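Local coordinates for sensory box/GGDEF family protein (Caulobacter crescentus, PDB 4YME) that probably takes part in the turnover of the second messenger cyclic di-GMP, this chain being the GGDEF domain of a longer membrane-anchored protein, at residues Thr8-Arg13 against Arg66-Val71; Met18-Ala23 against Ile86-Ala91; Asp25-Glu28 against Ser33-Val36; Gly124-Val129 against Arg152-Gly157. All blocks are in the same frame, centred on the assembly; numbering follows the deposited sequence.

Contact 1: Thr8-Arg13 against Arg66-Val71; sequences TGLLNR and RLQSAV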
loop_
_atom_site.group_PDB
_atom_site.type_symbol
_atom_site.label_atom_id
_atom_site.label_comp_id
_atom_site.label_asym_id
_atom_site.label_seq_id
_atom_site.Cartn_x
_atom_site.Cartn_y
_atom_site.Cartn_z
ATOM N N THR A 8 -4.140 -12.844 1.287
ATOM C CA THR A 8 -3.800 -11.989 2.432
ATOM C C THR A 8 -4.990 -11.475 3.266
ATOM O O THR A 8 -4.813 -11.139 4.424
ATOM C CB THR A 8 -3.070 -10.678 1.957
ATOM O OG1 THR A 8 -3.947 -9.882 1.173
ATOM C CG2 THR A 8 -1.775 -10.983 1.220
ATOM N N GLY A 9 -6.200 -11.521 2.727
ATOM C CA GLY A 9 -7.330 -10.949 3.425
ATOM C C GLY A 9 -7.491 -9.442 3.365
ATOM O O GLY A 9 -8.457 -8.885 3.936
ATOM N N LEU A 10 -6.573 -8.771 2.695
ATOM C CA LEU A 10 -6.755 -7.344 2.400
ATOM C C LEU A 10 -7.806 -7.214 1.309
ATOM O O LEU A 10 -8.339 -8.180 0.800
ATOM C CB LEU A 10 -5.440 -6.739 1.858
ATOM C CG LEU A 10 -4.281 -6.800 2.839
ATOM C CD1 LEU A 10 -3.018 -6.202 2.241
ATOM C CD2 LEU A 10 -4.597 -6.163 4.136
ATOM N N LEU A 11 -8.171 -5.970 0.987
ATOM C CA LEU A 11 -9.021 -5.755 -0.135
ATOM C C LEU A 11 -8.339 -6.195 -1.425
ATOM O O LEU A 11 -7.110 -6.296 -1.498
ATOM C CB LEU A 11 -9.440 -4.273 -0.245
ATOM C CG LEU A 11 -10.247 -3.707 0.899
ATOM C CD1 LEU A 11 -10.581 -2.245 0.583
ATOM C CD2 LEU A 11 -11.495 -4.503 1.186
ATOM N N ASN A 12 -9.133 -6.480 -2.438
ATOM C CA ASN A 12 -8.603 -6.731 -3.764
ATOM C C ASN A 12 -8.768 -5.483 -4.650
ATOM O O ASN A 12 -9.224 -4.434 -4.205
ATOM C CB ASN A 12 -9.217 -7.996 -4.363
ATOM C CG ASN A 12 -10.735 -7.947 -4.506
ATOM O OD1 ASN A 12 -11.324 -6.875 -4.563
ATOM N ND2 ASN A 12 -11.376 -9.116 -4.496
ATOM N N ARG A 13 -8.307 -5.568 -5.895
ATOM C CA ARG A 13 -8.410 -4.429 -6.821
ATOM C C ARG A 13 -9.834 -3.889 -6.935
ATOM O O ARG A 13 -10.018 -2.640 -6.940
ATOM C CB ARG A 13 -7.922 -4.855 -8.221
ATOM C CG ARG A 13 -7.925 -3.725 -9.263
ATOM C CD ARG A 13 -7.471 -4.257 -10.650
ATOM N NE ARG A 13 -6.085 -4.736 -10.634
ATOM C CZ ARG A 13 -4.996 -3.970 -10.736
ATOM N NH1 ARG A 13 -5.084 -2.650 -10.831
ATOM N NH2 ARG A 13 -3.794 -4.542 -10.704
ATOM N N ARG A 66 1.173 -6.767 8.867
ATOM C CA ARG A 66 1.695 -5.494 9.306
ATOM C C ARG A 66 0.777 -4.345 8.889
ATOM O O ARG A 66 0.426 -3.458 9.686
ATOM C CB ARG A 66 3.137 -5.289 8.833
ATOM C CG ARG A 66 4.081 -6.314 9.432
ATOM C CD ARG A 66 5.553 -6.065 9.031
ATOM N NE ARG A 66 6.405 -7.192 9.361
ATOM C CZ ARG A 66 7.674 -7.301 9.026
ATOM N NH1 ARG A 66 8.308 -6.285 8.440
ATOM N NH2 ARG A 66 8.324 -8.420 9.340
ATOM N N LEU A 67 0.303 -4.394 7.660
ATOM C CA LEU A 67 -0.634 -3.313 7.179
ATOM C C LEU A 67 -1.949 -3.351 7.965
ATOM O O LEU A 67 -2.432 -2.264 8.350
ATOM C CB LEU A 67 -0.897 -3.432 5.678
ATOM C CG LEU A 67 0.333 -3.150 4.769
ATOM C CD1 LEU A 67 -0.075 -3.386 3.306
ATOM C CD2 LEU A 67 0.890 -1.743 5.010
ATOM N N GLN A 68 -2.504 -4.532 8.237
ATOM C CA GLN A 68 -3.741 -4.645 9.036
ATOM C C GLN A 68 -3.506 -4.058 10.433
ATOM O O GLN A 68 -4.443 -3.430 10.997
ATOM C CB GLN A 68 -4.239 -6.087 9.165
ATOM C CG GLN A 68 -4.859 -6.715 7.886
ATOM C CD GLN A 68 -5.536 -8.124 8.142
ATOM O OE1 GLN A 68 -4.855 -9.046 8.511
ATOM N NE2 GLN A 68 -6.876 -8.270 7.923
ATOM N N SER A 69 -2.312 -4.192 10.977
ATOM C CA SER A 69 -2.044 -3.612 12.310
ATOM C C SER A 69 -2.034 -2.099 12.246
ATOM O O SER A 69 -2.471 -1.475 13.206
ATOM C CB SER A 69 -0.724 -4.138 12.912
ATOM O OG SER A 69 0.443 -3.549 12.332
ATOM N N ALA A 70 -1.625 -1.501 11.144
ATOM C CA ALA A 70 -1.363 -0.062 11.061
ATOM C C ALA A 70 -2.468 0.762 10.410
ATOM O O ALA A 70 -2.478 2.008 10.519
ATOM C CB ALA A 70 -0.147 0.155 10.278
ATOM N N VAL A 71 -3.321 0.122 9.652
ATOM C CA VAL A 71 -4.283 0.825 8.817
ATOM C C VAL A 71 -5.665 0.451 9.405
ATOM O O VAL A 71 -6.126 -0.692 9.228
ATOM C CB VAL A 71 -4.123 0.438 7.333
ATOM C CG1 VAL A 71 -5.143 1.142 6.375
ATOM C CG2 VAL A 71 -2.671 0.735 6.846
HETATM O O HOH W 1 -3.466 -10.292 6.510
#

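Contact 2: Met18-Ala23 against Ile86-Ala91; sequences MRLAAA and IVVQIA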
loop_
_atom_site.group_PDB
_atom_site.type_symbol
_atom_site.label_atom_id
_atom_site.label_comp_id
_atom_site.label_asym_id
_atom_site.label_seq_id
_atom_site.Cartn_x
_atom_site.Cartn_y
_atom_site.Cartn_z
HETATM N N MSE A 18 -13.755 0.504 -5.588
HETATM C CA MSE A 18 -15.107 0.919 -5.126
HETATM C C MSE A 18 -15.012 1.811 -3.879
HETATM O O MSE A 18 -15.681 2.825 -3.754
HETATM C CB MSE A 18 -15.977 -0.266 -4.764
HETATM C CG MSE A 18 -16.293 -1.103 -5.923
HETATM SE SE MSE A 18 -17.388 -2.655 -5.469
HETATM C CE MSE A 18 -16.745 -3.345 -3.787
ATOM N N ARG A 19 -14.187 1.391 -2.947
ATOM C CA ARG A 19 -14.060 2.121 -1.688
ATOM C C ARG A 19 -13.330 3.457 -1.872
ATOM O O ARG A 19 -13.668 4.430 -1.221
ATOM C CB ARG A 19 -13.420 1.247 -0.619
ATOM C CG ARG A 19 -14.396 0.167 -0.068
ATOM C CD ARG A 19 -13.802 -0.550 1.117
ATOM N NE ARG A 19 -13.656 0.380 2.250
ATOM C CZ ARG A 19 -13.173 0.052 3.450
ATOM N NH1 ARG A 19 -12.766 -1.185 3.676
ATOM N NH2 ARG A 19 -13.062 0.956 4.401
ATOM N N LEU A 20 -12.372 3.498 -2.800
ATOM C CA LEU A 20 -11.649 4.746 -3.109
ATOM C C LEU A 20 -12.599 5.739 -3.778
ATOM O O LEU A 20 -12.632 6.910 -3.446
ATOM C CB LEU A 20 -10.406 4.432 -3.950
ATOM C CG LEU A 20 -9.644 5.681 -4.425
ATOM C CD1 LEU A 20 -9.248 6.575 -3.268
ATOM C CD2 LEU A 20 -8.376 5.180 -5.161
ATOM N N ALA A 21 -13.420 5.246 -4.717
ATOM C CA ALA A 21 -14.395 6.146 -5.365
ATOM C C ALA A 21 -15.351 6.725 -4.325
ATOM O O ALA A 21 -15.661 7.948 -4.372
ATOM C CB ALA A 21 -15.139 5.430 -6.437
ATOM N N ALA A 22 -15.803 5.883 -3.395
ATOM C CA ALA A 22 -16.734 6.374 -2.337
ATOM C C ALA A 22 -16.036 7.378 -1.423
ATOM O O ALA A 22 -16.625 8.379 -0.987
ATOM C CB ALA A 22 -17.295 5.218 -1.552
ATOM N N ALA A 23 -14.758 7.129 -1.130
ATOM C CA ALA A 23 -13.967 7.999 -0.259
ATOM C C ALA A 23 -13.825 9.378 -0.875
ATOM O O ALA A 23 -13.857 10.368 -0.156
ATOM C CB ALA A 23 -12.584 7.389 0.003
ATOM N N ILE A 86 -1.659 -1.255 -1.841
ATOM C CA ILE A 86 -2.145 0.104 -1.823
ATOM C C ILE A 86 -2.726 0.381 -0.460
ATOM O O ILE A 86 -3.485 -0.447 0.099
ATOM C CB ILE A 86 -3.243 0.336 -2.865
ATOM C CG1 ILE A 86 -2.742 0.096 -4.259
ATOM C CG2 ILE A 86 -3.907 1.713 -2.688
ATOM C CD1 ILE A 86 -2.074 1.202 -4.825
ATOM N N VAL A 87 -2.420 1.553 0.083
ATOM C CA VAL A 87 -3.084 2.048 1.282
ATOM C C VAL A 87 -3.770 3.335 0.934
ATOM O O VAL A 87 -3.192 4.228 0.296
ATOM C CB VAL A 87 -2.089 2.279 2.440
ATOM C CG1 VAL A 87 -2.757 3.019 3.560
ATOM C CG2 VAL A 87 -1.469 0.950 2.888
ATOM N N VAL A 88 -5.042 3.431 1.299
ATOM C CA VAL A 88 -5.800 4.662 1.180
ATOM C C VAL A 88 -5.988 5.267 2.542
ATOM O O VAL A 88 -6.548 4.640 3.433
ATOM C CB VAL A 88 -7.152 4.432 0.460
ATOM C CG1 VAL A 88 -7.954 5.728 0.430
ATOM C CG2 VAL A 88 -6.974 3.829 -0.911
ATOM N N GLN A 89 -5.484 6.499 2.693
ATOM C CA GLN A 89 -5.533 7.218 3.963
ATOM C C GLN A 89 -6.601 8.306 3.886
ATOM O O GLN A 89 -6.566 9.159 3.024
ATOM C CB GLN A 89 -4.189 7.903 4.203
ATOM C CG GLN A 89 -4.193 8.633 5.525
ATOM C CD GLN A 89 -3.004 9.599 5.629
ATOM O OE1 GLN A 89 -2.700 10.360 4.681
ATOM N NE2 GLN A 89 -2.365 9.572 6.751
ATOM N N ILE A 90 -7.550 8.238 4.826
ATOM C CA ILE A 90 -8.482 9.328 5.084
ATOM C C ILE A 90 -8.130 9.909 6.443
ATOM O O ILE A 90 -8.113 9.209 7.443
ATOM C CB ILE A 90 -9.930 8.846 5.090
ATOM C CG1 ILE A 90 -10.368 8.353 3.723
ATOM C CG2 ILE A 90 -10.856 9.996 5.492
ATOM C CD1 ILE A 90 -11.714 7.616 3.651
ATOM N N ALA A 91 -7.888 11.211 6.465
ATOM C CA ALA A 91 -7.367 11.846 7.686
ATOM C C ALA A 91 -7.718 13.321 7.707
ATOM O O ALA A 91 -8.519 13.762 6.921
ATOM C CB ALA A 91 -5.871 11.653 7.763
#

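Contact 3: Asp25-Glu28 against Ser33-Val36; sequences DRVE and SLAV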
loop_
_atom_site.group_PDB
_atom_site.type_symbol
_atom_site.label_atom_id
_atom_site.label_comp_id
_atom_site.label_asym_id
_atom_site.label_seq_id
_atom_site.Cartn_x
_atom_site.Cartn_y
_atom_site.Cartn_z
ATOM N N ASP A 25 -16.018 10.940 -2.726
ATOM C CA ASP A 25 -17.260 11.658 -2.460
ATOM C C ASP A 25 -17.341 12.107 -0.985
ATOM O O ASP A 25 -17.811 13.206 -0.691
ATOM C CB ASP A 25 -18.474 10.814 -2.785
ATOM C CG ASP A 25 -18.646 10.568 -4.284
ATOM O OD1 ASP A 25 -18.062 11.339 -5.076
ATOM O OD2 ASP A 25 -19.303 9.552 -4.599
ATOM N N ARG A 26 -16.910 11.243 -0.074
ATOM C CA ARG A 26 -16.876 11.582 1.330
ATOM C C ARG A 26 -16.027 12.831 1.631
ATOM O O ARG A 26 -16.495 13.778 2.282
ATOM C CB ARG A 26 -16.451 10.377 2.163
ATOM C CG ARG A 26 -16.058 10.723 3.570
ATOM C CD ARG A 26 -15.647 9.522 4.375
ATOM N NE ARG A 26 -14.937 9.926 5.576
ATOM C CZ ARG A 26 -14.736 9.122 6.611
ATOM N NH1 ARG A 26 -15.237 7.879 6.620
ATOM N NH2 ARG A 26 -14.089 9.573 7.655
ATOM N N VAL A 27 -14.813 12.860 1.095
ATOM C CA VAL A 27 -13.890 13.896 1.481
ATOM C C VAL A 27 -14.223 15.197 0.724
ATOM O O VAL A 27 -13.967 16.277 1.227
ATOM C CB VAL A 27 -12.394 13.514 1.351
ATOM C CG1 VAL A 27 -12.086 12.239 2.091
ATOM C CG2 VAL A 27 -11.896 13.424 -0.071
ATOM N N GLU A 28 -14.781 15.091 -0.476
ATOM C CA GLU A 28 -15.189 16.291 -1.211
ATOM C C GLU A 28 -16.209 17.058 -0.355
ATOM O O GLU A 28 -16.153 18.307 -0.287
ATOM C CB GLU A 28 -15.704 15.889 -2.591
ATOM C CG GLU A 28 -15.950 17.025 -3.560
ATOM C CD GLU A 28 -14.821 18.012 -3.692
ATOM O OE1 GLU A 28 -13.619 17.672 -3.824
ATOM O OE2 GLU A 28 -15.162 19.193 -3.744
ATOM N N SER A 33 -8.683 14.939 4.357
ATOM C CA SER A 33 -7.648 14.651 3.364
ATOM C C SER A 33 -7.730 13.199 2.916
ATOM O O SER A 33 -8.130 12.319 3.680
ATOM C CB SER A 33 -6.282 14.979 3.889
ATOM O OG SER A 33 -5.928 14.151 4.909
ATOM N N LEU A 34 -7.381 12.991 1.663
ATOM C CA LEU A 34 -7.364 11.674 1.060
ATOM C C LEU A 34 -6.064 11.503 0.274
ATOM O O LEU A 34 -5.741 12.339 -0.574
ATOM C CB LEU A 34 -8.553 11.531 0.120
ATOM C CG LEU A 34 -8.642 10.301 -0.763
ATOM C CD1 LEU A 34 -8.739 9.126 0.055
ATOM C CD2 LEU A 34 -9.845 10.496 -1.780
ATOM N N ALA A 35 -5.356 10.426 0.560
ATOM C CA ALA A 35 -4.073 10.076 -0.100
ATOM C C ALA A 35 -4.071 8.624 -0.498
ATOM O O ALA A 35 -4.698 7.774 0.199
ATOM C CB ALA A 35 -2.903 10.314 0.811
ATOM N N VAL A 36 -3.408 8.328 -1.602
ATOM C CA VAL A 36 -3.243 6.951 -2.087
ATOM C C VAL A 36 -1.767 6.662 -2.102
ATOM O O VAL A 36 -0.998 7.376 -2.748
ATOM C CB VAL A 36 -3.876 6.759 -3.452
ATOM C CG1 VAL A 36 -3.625 5.395 -4.027
ATOM C CG2 VAL A 36 -5.416 7.139 -3.349
#

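Contact 4: Gly124-Val129 against Arg152-Gly157; sequences GSSLGV and RAKESG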
loop_
_atom_site.group_PDB
_atom_site.type_symbol
_atom_site.label_atom_id
_atom_site.label_comp_id
_atom_site.label_asym_id
_atom_site.label_seq_id
_atom_site.Cartn_x
_atom_site.Cartn_y
_atom_site.Cartn_z
ATOM N N GLY A 124 11.790 -4.733 3.349
ATOM C CA GLY A 124 12.155 -3.463 2.762
ATOM C C GLY A 124 11.144 -3.151 1.679
ATOM O O GLY A 124 10.785 -4.007 0.914
ATOM N N SER A 125 10.721 -1.907 1.616
ATOM C CA SER A 125 9.715 -1.488 0.649
ATOM C C SER A 125 10.050 -0.135 0.038
ATOM O O SER A 125 10.873 0.634 0.596
ATOM C CB SER A 125 8.403 -1.356 1.385
ATOM O OG SER A 125 8.443 -0.337 2.385
ATOM N N SER A 126 9.385 0.155 -1.066
ATOM C CA SER A 126 9.394 1.451 -1.705
ATOM C C SER A 126 7.980 1.914 -1.856
ATOM O O SER A 126 7.081 1.063 -1.929
ATOM C CB SER A 126 10.033 1.345 -3.065
ATOM O OG SER A 126 11.400 0.979 -2.969
ATOM N N LEU A 127 7.738 3.200 -1.855
ATOM C CA LEU A 127 6.394 3.708 -1.951
ATOM C C LEU A 127 6.291 5.001 -2.710
ATOM O O LEU A 127 7.293 5.766 -2.818
ATOM C CB LEU A 127 5.677 3.748 -0.632
ATOM C CG LEU A 127 6.120 4.580 0.483
ATOM C CD1 LEU A 127 5.774 6.023 0.249
ATOM C CD2 LEU A 127 5.353 4.091 1.725
ATOM N N GLY A 128 5.120 5.226 -3.270
ATOM C CA GLY A 128 4.760 6.470 -3.946
ATOM C C GLY A 128 3.448 6.965 -3.437
ATOM O O GLY A 128 2.549 6.137 -3.151
ATOM N N VAL A 129 3.267 8.259 -3.400
ATOM C CA VAL A 129 2.109 8.896 -2.808
ATOM C C VAL A 129 1.438 9.805 -3.821
ATOM O O VAL A 129 2.100 10.670 -4.432
ATOM C CB VAL A 129 2.489 9.734 -1.574
ATOM C CG1 VAL A 129 1.225 10.406 -0.950
ATOM C CG2 VAL A 129 3.172 8.876 -0.540
ATOM N N ARG A 152 8.927 6.626 -9.794
ATOM C CA ARG A 152 9.851 7.736 -9.540
ATOM C C ARG A 152 10.629 7.511 -8.245
ATOM O O ARG A 152 11.833 7.791 -8.167
ATOM C CB ARG A 152 9.112 9.065 -9.465
ATOM C CG ARG A 152 8.540 9.544 -10.790
ATOM C CD ARG A 152 9.613 9.565 -11.847
ATOM N NE ARG A 152 9.240 10.310 -13.032
ATOM C CZ ARG A 152 9.842 10.155 -14.200
ATOM N NH1 ARG A 152 10.802 9.256 -14.340
ATOM N NH2 ARG A 152 9.465 10.878 -15.230
ATOM N N ALA A 153 9.936 7.028 -7.231
ATOM C CA ALA A 153 10.570 6.733 -5.936
ATOM C C ALA A 153 11.607 5.607 -6.005
ATOM O O ALA A 153 12.604 5.638 -5.295
ATOM C CB ALA A 153 9.505 6.380 -4.909
ATOM N N LYS A 154 11.356 4.618 -6.839
ATOM C CA LYS A 154 12.287 3.498 -7.004
ATOM C C LYS A 154 13.496 3.951 -7.813
ATOM O O LYS A 154 14.601 3.518 -7.508
ATOM C CB LYS A 154 11.604 2.268 -7.613
ATOM C CG LYS A 154 10.606 1.611 -6.645
ATOM C CD LYS A 154 9.692 0.626 -7.347
ATOM C CE LYS A 154 10.437 -0.562 -7.838
ATOM N NZ LYS A 154 9.502 -1.484 -8.512
ATOM N N GLU A 155 13.316 4.849 -8.794
ATOM C CA GLU A 155 14.442 5.405 -9.548
ATOM C C GLU A 155 15.312 6.306 -8.660
ATOM O O GLU A 155 16.517 6.149 -8.625
ATOM C CB GLU A 155 13.967 6.185 -10.777
ATOM C CG GLU A 155 13.383 5.316 -11.895
ATOM C CD GLU A 155 14.363 4.283 -12.452
ATOM O OE1 GLU A 155 15.369 4.693 -13.075
ATOM O OE2 GLU A 155 14.119 3.066 -12.302
ATOM N N SER A 156 14.683 7.245 -7.937
ATOM C CA SER A 156 15.403 8.263 -7.108
ATOM C C SER A 156 15.802 7.849 -5.678
ATOM O O SER A 156 16.710 8.481 -5.083
ATOM C CB SER A 156 14.554 9.541 -6.994
ATOM O OG SER A 156 13.357 9.312 -6.233
ATOM N N GLY A 157 15.109 6.827 -5.145
ATOM C CA GLY A 157 15.227 6.373 -3.742
ATOM C C GLY A 157 14.430 7.178 -2.707
ATOM O O GLY A 157 13.752 8.158 -3.044
#

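Contact 1: Thr8-Arg13 against Arg66-Val71
Leu10 lays its CD2 methyl against the CG methylene of Gln68, 3.8 Å away, the two side chains crossing obliquely. Its other methyl meets a second residue of the helix: Leu10 CD1 lies 4.2 Å from Leu67 CD1. Leu10 thus spreads its two branches over successive residues near the end of helix 53-70, the inner branch against leucine and the outer one against the aliphatic part of a glutamine at the surface. Phe85 touches both Leu10 and Leu67 and closes this apolar patch from the sheet side. Gln68 runs on extended past CG and turns its amide toward the loop, where a water joins the segments: it donates to Thr8 O at 2.6 Å and to Gln68 OE1 at 2.7 Å. No direct hydrogen bond crosses the contact. The loop holds its own shape through an ST turn, in which Leu10 N gives a nearly straight bond (163°) to Thr8 OG1 at 3.2 Å. Farther along, Leu11 pairs through its backbone with Ala77 and Arg79 of strand 76-81, and Asn12 caps the start of helix 13-30 with OD1 on Ser15 N. On the helix side, Leu67 O accepts from both Ala70 N and Val71 N as the helix ends, while Ser69 OG turns back to Arg66 O at 2.6 Å. The contact fastens the loop before the first long helix to helix 53-70, beside the strand that carries Phe85, last residue of the GGDEF signature that names the family.

Contact 2: Met18-Ala23 against Ile86-Ala91
Leu20 and Val88 meet through one methyl each, Leu20 CD1 lying 4.0 Å from Val88 CG1. Leu20 swings CG opposite its backbone nitrogen (chi1 175°), which carries the isobutyl group toward the strand, and chi2 at 56° leaves CD1 as the branch that touches. Val88 points toward the helix; with chi1 at 177° its CG1 is the methyl that meets Leu20, and CG2 is turned to the side of the backbone N. Three residues on, Ala23 faces the sheet, its CB 3.8 Å from Ile90 CD1. Ile90 makes this contact with its long branch: CG1 stands opposite the carbonyl carbon and the chain continues nearly straight (chi2 170°), so that the terminal methyl reaches the small alanine. A small residue faces a long one here, and branched meets branched at Leu20 and Val88, whose CA atoms are 7.3 Å apart. Leu16 also covers Val88, and Leu34 and Val36 of the neighbouring strand 33-41 touch Val88 and Leu20 respectively. All four residues of the contact are buried and no hydrogen bond passes between the segments; here the helix therefore packs on the strand by apolar contact alone.

Contact 3: Asp25-Glu28 against Ser33-Val36
The apolar part of the contact rests on Val27, which sets both methyls against Leu34. Val27 CG2 is the nearer branch, 3.8 Å from Leu34 CB, while Val27 CG1 stands 4.1 Å from the same Leu34 CB. The valine therefore straddles the leucine's first carbon, and the two side chains cross at about a right angle. Leu34 places CG opposite its backbone nitrogen (chi1 172°), which directs its methyls so that Leu34 CD2 comes to 4.0 Å from Val27 CG2. Tyr132 touches both residues, and Ile24, nearly one helical turn before Val27, also packs on Leu34. Contact with backbone is looser: Val27 CG1 comes within 4.3 Å of Ser33 O, where the two backbones come nearest, at Val27 and Ser33. This is the return from the first long helix to the first strand of the four-stranded sheet, where helix 13-30 turns through a short loop and strand 33-41 sets out along the helix's inner side, in the ferredoxin-like core of the GGDEF domain. Polar interactions lie around the pair. Strand 33-41 is an inner strand here: through their backbones, Ser33 and Ala35 hydrogen-bond to Ala91 and Gln89 of strand 84-91, and Leu34 and Val36 to Tyr132 and Ser130, at the end of strand 125-131 and just after it. From the helix, Arg26 NH2 makes a salt bridge with Glu32 in the connecting loop, and Glu28 OE1 hydrogen-bonds to Tyr132 OH.

Contact 4: Gly124-Val129 against Arg152-Gly157
Ser126 meets the aliphatic stem of Lys154: Ser126 CB is 3.6 Å from Lys154 CG, and Ser126 OG is 3.8 Å from the same carbon. The hydroxyl takes no hydrogen bond from the lysine; it is engaged with Asp42 OD1. Lys154 passes over the serine and bends at its third torsion (chi3 67°), which brings NZ round to a salt bridge with Asp40, on the strand beyond. The lysine thus reaches across the edge strand to the next one, with Ser126 beneath its stem. Leu127 turns its side chain to the other face of the sheet, against Ile37, Ile39 and helix 95-109, while its carbonyl O lies on the helix side. Ala153 CB sits 3.1 Å from Leu127 O, a tight methyl-to-oxygen contact and not a bond. Here the last helix, 139-156, covers strand 125-131, the end strand of the antiparallel sheet within this chain, on the same face that helix 13-30 covers farther across: an alpha/beta layer of the ferredoxin-like GGDEF fold. Gly128 follows, pairing through its backbone with Cys38 of strand 33-41. Within the helix, Arg152 O is gripped twice by Ser156, by its backbone N at 2.9 Å and by OG at 2.9 Å, from opposite faces of the carbonyl plane, the hydroxyl tilted 34° out of it.

All four contacts belong to one GGDEF domain and surround its four-stranded sheet. Contacts 2 and 3, centres about 7 Å apart, share helix 13-30 and reach adjacent strands 84-91 and 33-41. Contact 4 adds helix 139-156 on the same face, over strand 125-131 on the other side of 33-41, its centre about 20 Å from that of contact 2. Contact 1 ties helix 53-70, which packs on the other face, to the loop before helix 13-30 and touches contact 2 through Leu11 on Arg19 and Leu67 and Val71 on Val87. Along the chain, contact 3 closes within contact 2, contacts 1 and 2 interleave and contact 4 follows, tying near and distant segments to both faces of one sheet.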